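Alpha-galactosidase 1 (Saccharomyces cerevisiae, PDB 3LRK) hydrolyses terminal, non-reducing alpha-D-galactose residues from alpha-D-galactosides, including galactose oligosaccharides, galactomannans and galactolipids, as a secreted homotetrameric glycosidase of family 27. Local coordinates at residues A[213-218]-A[338-343]; A[344-349]-A[358-363]. The protein carries 1 engineered substitution. All coordinates share one frame; numbering follows the deposited sequence.

Interaction 1: residues A[213-218]-A[338-343]; sequences EFTRPD and YGQGEI
Arg216 lays its aliphatic chain over one face of the Tyr338 ring, joining a loop of the catalytic TIM barrel, after strand 203-205, to the turn that leads into strand 342-349 of the C-terminal beta domain. Arg216 CG sits 3.5 Å from the centroid of the Tyr338 ring, 6° off its normal, a CH-pi contact almost straight above the centre. With CG anti to the backbone N (chi1 -163°) and the chain extended to NE, the arginine runs across the ring towards the hydroxyl, and its guanidinium, turned 65° from the ring plane, hydrogen-bonds through NH2 to Val327 O of a second subunit. The domain junction therefore also lies at a subunit contact. Pro217 packs beside the same tyrosine, CD to Tyr338 CB 3.9 Å, and places CG 3.6 Å from Gln340 NE2. Bent back within its own turn, Gln340 NE2 donates to Tyr338 O at 3.0 Å. Thr215 and Gln340 lie alongside one another, running opposite ways, with Thr215 OG1 3.5 Å from Gln340 CB and hydrogen-bonded to Asp336. At the far edge of the ring a water, in the ring plane, donates to Glu213 OE1 at 2.7 Å and meets Tyr338 OH at 3.2 Å.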
loop_
_atom_site.group_PDB
_atom_site.type_symbol
_atom_site.label_atom_id
_atom_site.label_comp_id
_atom_site.label_asym_id
_atom_site.label_seq_id
_atom_site.Cartn_x
_atom_site.Cartn_y
_atom_site.Cartn_z
ATOM N N GLU A 213 5.330 23.356 15.678
ATOM C CA GLU A 213 4.495 23.921 14.631
ATOM C C GLU A 213 3.116 23.309 14.798
ATOM O O GLU A 213 2.999 22.099 15.007
ATOM C CB GLU A 213 5.028 23.549 13.240
ATOM C CG GLU A 213 6.328 24.235 12.838
ATOM C CD GLU A 213 6.156 25.714 12.536
ATOM O OE1 GLU A 213 5.008 26.175 12.353
ATOM O OE2 GLU A 213 7.187 26.417 12.470
ATOM N N PHE A 214 2.072 24.129 14.710
ATOM C CA PHE A 214 0.729 23.620 14.988
ATOM C C PHE A 214 0.130 22.881 13.789
ATOM O O PHE A 214 -0.575 21.895 13.976
ATOM C CB PHE A 214 -0.205 24.743 15.448
ATOM C CG PHE A 214 -1.445 24.251 16.144
ATOM C CD1 PHE A 214 -1.372 23.732 17.439
ATOM C CD2 PHE A 214 -2.688 24.304 15.509
ATOM C CE1 PHE A 214 -2.515 23.278 18.098
ATOM C CE2 PHE A 214 -3.838 23.851 16.161
ATOM C CZ PHE A 214 -3.744 23.335 17.459
ATOM N N THR A 215 0.428 23.347 12.571
ATOM C CA THR A 215 -0.181 22.792 11.354
ATOM C C THR A 215 0.794 22.548 10.197
ATOM O O THR A 215 0.462 21.835 9.249
ATOM C CB THR A 215 -1.288 23.725 10.771
ATOM O OG1 THR A 215 -0.668 24.835 10.119
ATOM C CG2 THR A 215 -2.266 24.225 11.836
ATOM N N ARG A 216 1.974 23.158 10.254
ATOM C CA ARG A 216 2.863 23.246 9.079
ATOM C C ARG A 216 3.224 21.886 8.437
ATOM O O ARG A 216 3.872 21.050 9.072
ATOM C CB ARG A 216 4.138 24.014 9.453
ATOM C CG ARG A 216 4.941 24.521 8.251
ATOM C CD ARG A 216 6.338 24.998 8.655
ATOM N NE ARG A 216 7.074 25.541 7.512
ATOM C CZ ARG A 216 7.701 24.816 6.582
ATOM N NH1 ARG A 216 7.699 23.485 6.636
ATOM N NH2 ARG A 216 8.332 25.425 5.586
ATOM N N PRO A 217 2.796 21.658 7.177
ATOM C CA PRO A 217 3.323 20.500 6.464
ATOM C C PRO A 217 4.834 20.648 6.257
ATOM O O PRO A 217 5.334 21.764 6.063
ATOM C CB PRO A 217 2.576 20.540 5.122
ATOM C CG PRO A 217 1.350 21.376 5.404
ATOM C CD PRO A 217 1.829 22.409 6.358
ATOM N N ASP A 218 5.551 19.531 6.344
ATOM C CA ASP A 218 6.996 19.525 6.221
ATOM C C ASP A 218 7.416 18.373 5.317
ATOM O O ASP A 218 6.919 17.256 5.455
ATOM C CB ASP A 218 7.656 19.413 7.602
ATOM C CG ASP A 218 9.139 19.797 7.586
ATOM O OD1 ASP A 218 9.938 19.092 6.942
ATOM O OD2 ASP A 218 9.517 20.792 8.245
ATOM N N TYR A 338 -0.000 28.393 5.822
ATOM C CA TYR A 338 0.374 27.121 5.190
ATOM C C TYR A 338 -0.796 26.413 4.518
ATOM O O TYR A 338 -0.687 25.248 4.132
ATOM C CB TYR A 338 1.042 26.191 6.213
ATOM C CG TYR A 338 2.190 26.845 6.946
ATOM C CD1 TYR A 338 2.110 27.107 8.309
ATOM C CD2 TYR A 338 3.350 27.220 6.266
ATOM C CE1 TYR A 338 3.166 27.715 8.988
ATOM C CE2 TYR A 338 4.408 27.829 6.930
ATOM C CZ TYR A 338 4.309 28.077 8.283
ATOM O OH TYR A 338 5.359 28.674 8.932
ATOM N N GLY A 339 -1.916 27.121 4.390
ATOM C CA GLY A 339 -3.112 26.573 3.760
ATOM C C GLY A 339 -3.893 25.597 4.617
ATOM O O GLY A 339 -4.785 24.906 4.118
ATOM N N GLN A 340 -3.580 25.551 5.910
ATOM C CA GLN A 340 -4.197 24.579 6.813
ATOM C C GLN A 340 -5.341 25.185 7.609
ATOM O O GLN A 340 -5.246 26.322 8.063
ATOM C CB GLN A 340 -3.152 23.995 7.765
ATOM C CG GLN A 340 -1.884 23.499 7.057
ATOM C CD GLN A 340 -2.171 22.364 6.096
ATOM O OE1 GLN A 340 -2.554 21.277 6.512
ATOM N NE2 GLN A 340 -1.981 22.614 4.798
ATOM N N GLY A 341 -6.415 24.418 7.780
ATOM C CA GLY A 341 -7.542 24.862 8.593
ATOM C C GLY A 341 -8.625 23.822 8.709
ATOM O O GLY A 341 -9.291 23.477 7.727
ATOM N N GLU A 342 -8.803 23.315 9.921
ATOM C CA GLU A 342 -9.832 22.334 10.192
ATOM C C GLU A 342 -10.354 22.520 11.612
ATOM O O GLU A 342 -9.667 23.069 12.473
ATOM C CB GLU A 342 -9.310 20.900 9.981
ATOM C CG GLU A 342 -8.119 20.509 10.861
ATOM C CD GLU A 342 -7.543 19.144 10.502
ATOM O OE1 GLU A 342 -8.261 18.140 10.639
ATOM O OE2 GLU A 342 -6.365 19.073 10.088
ATOM N N ILE A 343 -11.574 22.063 11.838
ATOM C CA ILE A 343 -12.188 22.099 13.162
ATOM C C ILE A 343 -12.595 20.688 13.561
ATOM O O ILE A 343 -13.005 19.889 12.712
ATOM C CB ILE A 343 -13.398 23.074 13.212
ATOM C CG1 ILE A 343 -14.425 22.737 12.114
ATOM C CG2 ILE A 343 -12.903 24.523 13.090
ATOM C CD1 ILE A 343 -15.846 23.250 12.383
HETATM O O HOH W 1 4.801 28.865 12.048
#

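Interaction 2: residues A[344-349]-A[358-363]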
loop_
_atom_site.group_PDB
_atom_site.type_symbol
_atom_site.label_atom_id
_atom_site.label_comp_id
_atom_site.label_asym_id
_atom_site.label_seq_id
_atom_site.Cartn_x
_atom_site.Cartn_y
_atom_site.Cartn_z
ATOM N N GLN A 344 -12.452 20.373 14.846
ATOM C CA GLN A 344 -12.723 19.027 15.336
ATOM C C GLN A 344 -13.486 19.060 16.652
ATOM O O GLN A 344 -13.333 19.984 17.456
ATOM C CB GLN A 344 -11.425 18.228 15.517
ATOM C CG GLN A 344 -10.439 18.299 14.330
ATOM C CD GLN A 344 -9.237 17.376 14.492
ATOM O OE1 GLN A 344 -9.027 16.793 15.552
ATOM N NE2 GLN A 344 -8.439 17.249 13.435
ATOM N N MET A 345 -14.309 18.043 16.849
ATOM C CA MET A 345 -14.912 17.774 18.141
ATOM C C MET A 345 -14.460 16.404 18.627
ATOM O O MET A 345 -14.517 15.421 17.876
ATOM C CB MET A 345 -16.425 17.784 18.038
ATOM C CG MET A 345 -17.108 18.148 19.327
ATOM S SD MET A 345 -18.570 17.163 19.656
ATOM C CE MET A 345 -17.769 15.905 20.626
ATOM N N TRP A 346 -14.011 16.345 19.878
ATOM C CA TRP A 346 -13.648 15.087 20.513
ATOM C C TRP A 346 -14.479 14.909 21.775
ATOM O O TRP A 346 -14.920 15.888 22.390
ATOM C CB TRP A 346 -12.159 15.054 20.870
ATOM C CG TRP A 346 -11.187 15.088 19.704
ATOM C CD1 TRP A 346 -11.015 16.106 18.808
ATOM C CD2 TRP A 346 -10.218 14.077 19.353
ATOM N NE1 TRP A 346 -10.021 15.784 17.910
ATOM C CE2 TRP A 346 -9.504 14.554 18.234
ATOM C CE3 TRP A 346 -9.885 12.819 19.882
ATOM C CZ2 TRP A 346 -8.493 13.806 17.612
ATOM C CZ3 TRP A 346 -8.864 12.082 19.270
ATOM C CH2 TRP A 346 -8.189 12.576 18.145
ATOM N N SER A 347 -14.692 13.653 22.151
ATOM C CA SER A 347 -15.478 13.303 23.331
ATOM C C SER A 347 -14.993 11.960 23.845
ATOM O O SER A 347 -14.618 11.089 23.053
ATOM C CB SER A 347 -16.967 13.243 22.988
ATOM O OG SER A 347 -17.746 12.926 24.129
ATOM N N GLY A 348 -14.998 11.794 25.164
ATOM C CA GLY A 348 -14.544 10.552 25.781
ATOM C C GLY A 348 -15.065 10.347 27.192
ATOM O O GLY A 348 -15.267 11.317 27.933
ATOM N N PRO A 349 -15.276 9.075 27.579
ATOM C CA PRO A 349 -15.770 8.755 28.913
ATOM C C PRO A 349 -14.697 8.908 29.979
ATOM O O PRO A 349 -13.502 8.790 29.685
ATOM C CB PRO A 349 -16.178 7.287 28.793
ATOM C CG PRO A 349 -15.314 6.736 27.710
ATOM C CD PRO A 349 -15.074 7.867 26.754
ATOM N N ALA A 358 -13.934 18.164 23.806
ATOM C CA ALA A 358 -13.013 19.141 23.227
ATOM C C ALA A 358 -13.620 19.736 21.971
ATOM O O ALA A 358 -14.022 19.008 21.061
ATOM C CB ALA A 358 -11.649 18.504 22.915
ATOM N N LEU A 359 -13.721 21.057 21.937
ATOM C CA LEU A 359 -14.039 21.754 20.698
ATOM C C LEU A 359 -12.765 22.426 20.189
ATOM O O LEU A 359 -12.247 23.367 20.794
ATOM C CB LEU A 359 -15.191 22.745 20.891
ATOM C CG LEU A 359 -16.561 22.078 21.091
ATOM C CD1 LEU A 359 -17.611 23.082 21.577
ATOM C CD2 LEU A 359 -17.023 21.404 19.800
ATOM N N LEU A 360 -12.247 21.902 19.084
ATOM C CA LEU A 360 -10.919 22.267 18.626
ATOM C C LEU A 360 -10.998 23.097 17.349
ATOM O O LEU A 360 -11.520 22.645 16.326
ATOM C CB LEU A 360 -10.060 21.004 18.436
ATOM C CG LEU A 360 -8.608 21.100 17.953
ATOM C CD1 LEU A 360 -7.724 21.845 18.965
ATOM C CD2 LEU A 360 -8.075 19.693 17.706
ATOM N N ASN A 361 -10.492 24.322 17.431
ATOM C CA ASN A 361 -10.509 25.250 16.309
ATOM C C ASN A 361 -9.132 25.352 15.657
ATOM O O ASN A 361 -8.311 26.190 16.032
ATOM C CB ASN A 361 -11.005 26.636 16.761
ATOM C CG ASN A 361 -11.082 27.640 15.621
ATOM O OD1 ASN A 361 -11.031 27.278 14.443
ATOM N ND2 ASN A 361 -11.194 28.915 15.968
ATOM N N GLY A 362 -8.890 24.503 14.668
ATOM C CA GLY A 362 -7.632 24.543 13.925
ATOM C C GLY A 362 -7.622 25.558 12.794
ATOM O O GLY A 362 -6.662 25.616 12.028
ATOM N N GLY A 363 -8.690 26.349 12.685
ATOM C CA GLY A 363 -8.786 27.411 11.679
ATOM C C GLY A 363 -8.008 28.660 12.075
ATOM O O GLY A 363 -7.572 28.793 13.217
#
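Gln344 and Leu360, cross-strand neighbours, set off from the same side of the sheet: the glutamine places CG anti to its carbonyl carbon (chi1 -47°) and then extends, whereas the leucine places CG anti to the backbone N (chi1 180°). They run side by side in the same direction, bringing Leu360 CD2 to 3.7 Å from Gln344 OE1. The strands form a beta hairpin, 342-349 with 355-361, in the antiparallel sheet of the C-terminal domain. Gln344-Leu360 and Trp346-Ala358 are hydrogen-bonded pairs, each closed by two backbone bonds, and Met345-Leu359 between them is a non-hydrogen-bonded pair. The shortest of the four bonds is Leu360 N to Gln344 O, 2.7 Å, and Met345 CA adds a CA-H...O contact to Ala358 O at 3.3 Å. On the face shared by Gln344, Trp346, Ala358 and Leu360, Trp346 NE1 donates to Gln344 OE1 at 2.8 Å, within the indole plane and in the carbonyl plane of the amide. This face packs on helices 239-246 and 273-285, through Leu243, Met282 and Met285 among others, so it forms part of the junction with the catalytic domain. The other face carries Met345 and Leu359, which cross obliquely with Met345 CG a tight 3.3 Å from Leu359 CD2. Gln344 NE2 has Asn244 OD1 and Glu342 OE1 as acceptors, so both ends of this buried amide are paired; the three bonds should fix its flip and, through NE1, restrain the indole's rotation beside the leucine and methionine side chains of the two helices.

How the interactions relate
Strand 342-349 runs through both contacts, whose centres lie about 16 Å apart: the loop that enters it touches 213-218 in interaction 1, and the strand itself pairs in interaction 2. Interaction 1 lies at the surface and reaches across from the catalytic domain; interaction 2 is buried and joins the strand to its hairpin partner inside the C-terminal sheet. Their chemistry differs accordingly: side-chain packing and a bridging water link the segments of the first, regular backbone hydrogen bonds those of the second. They meet where Ile343 CG2 packs 3.6 Å from Asn361 OD1. Helix 239-246 is a further tie, since Asn244 donates through ND2 to Glu342 and accepts at OD1 from Gln344.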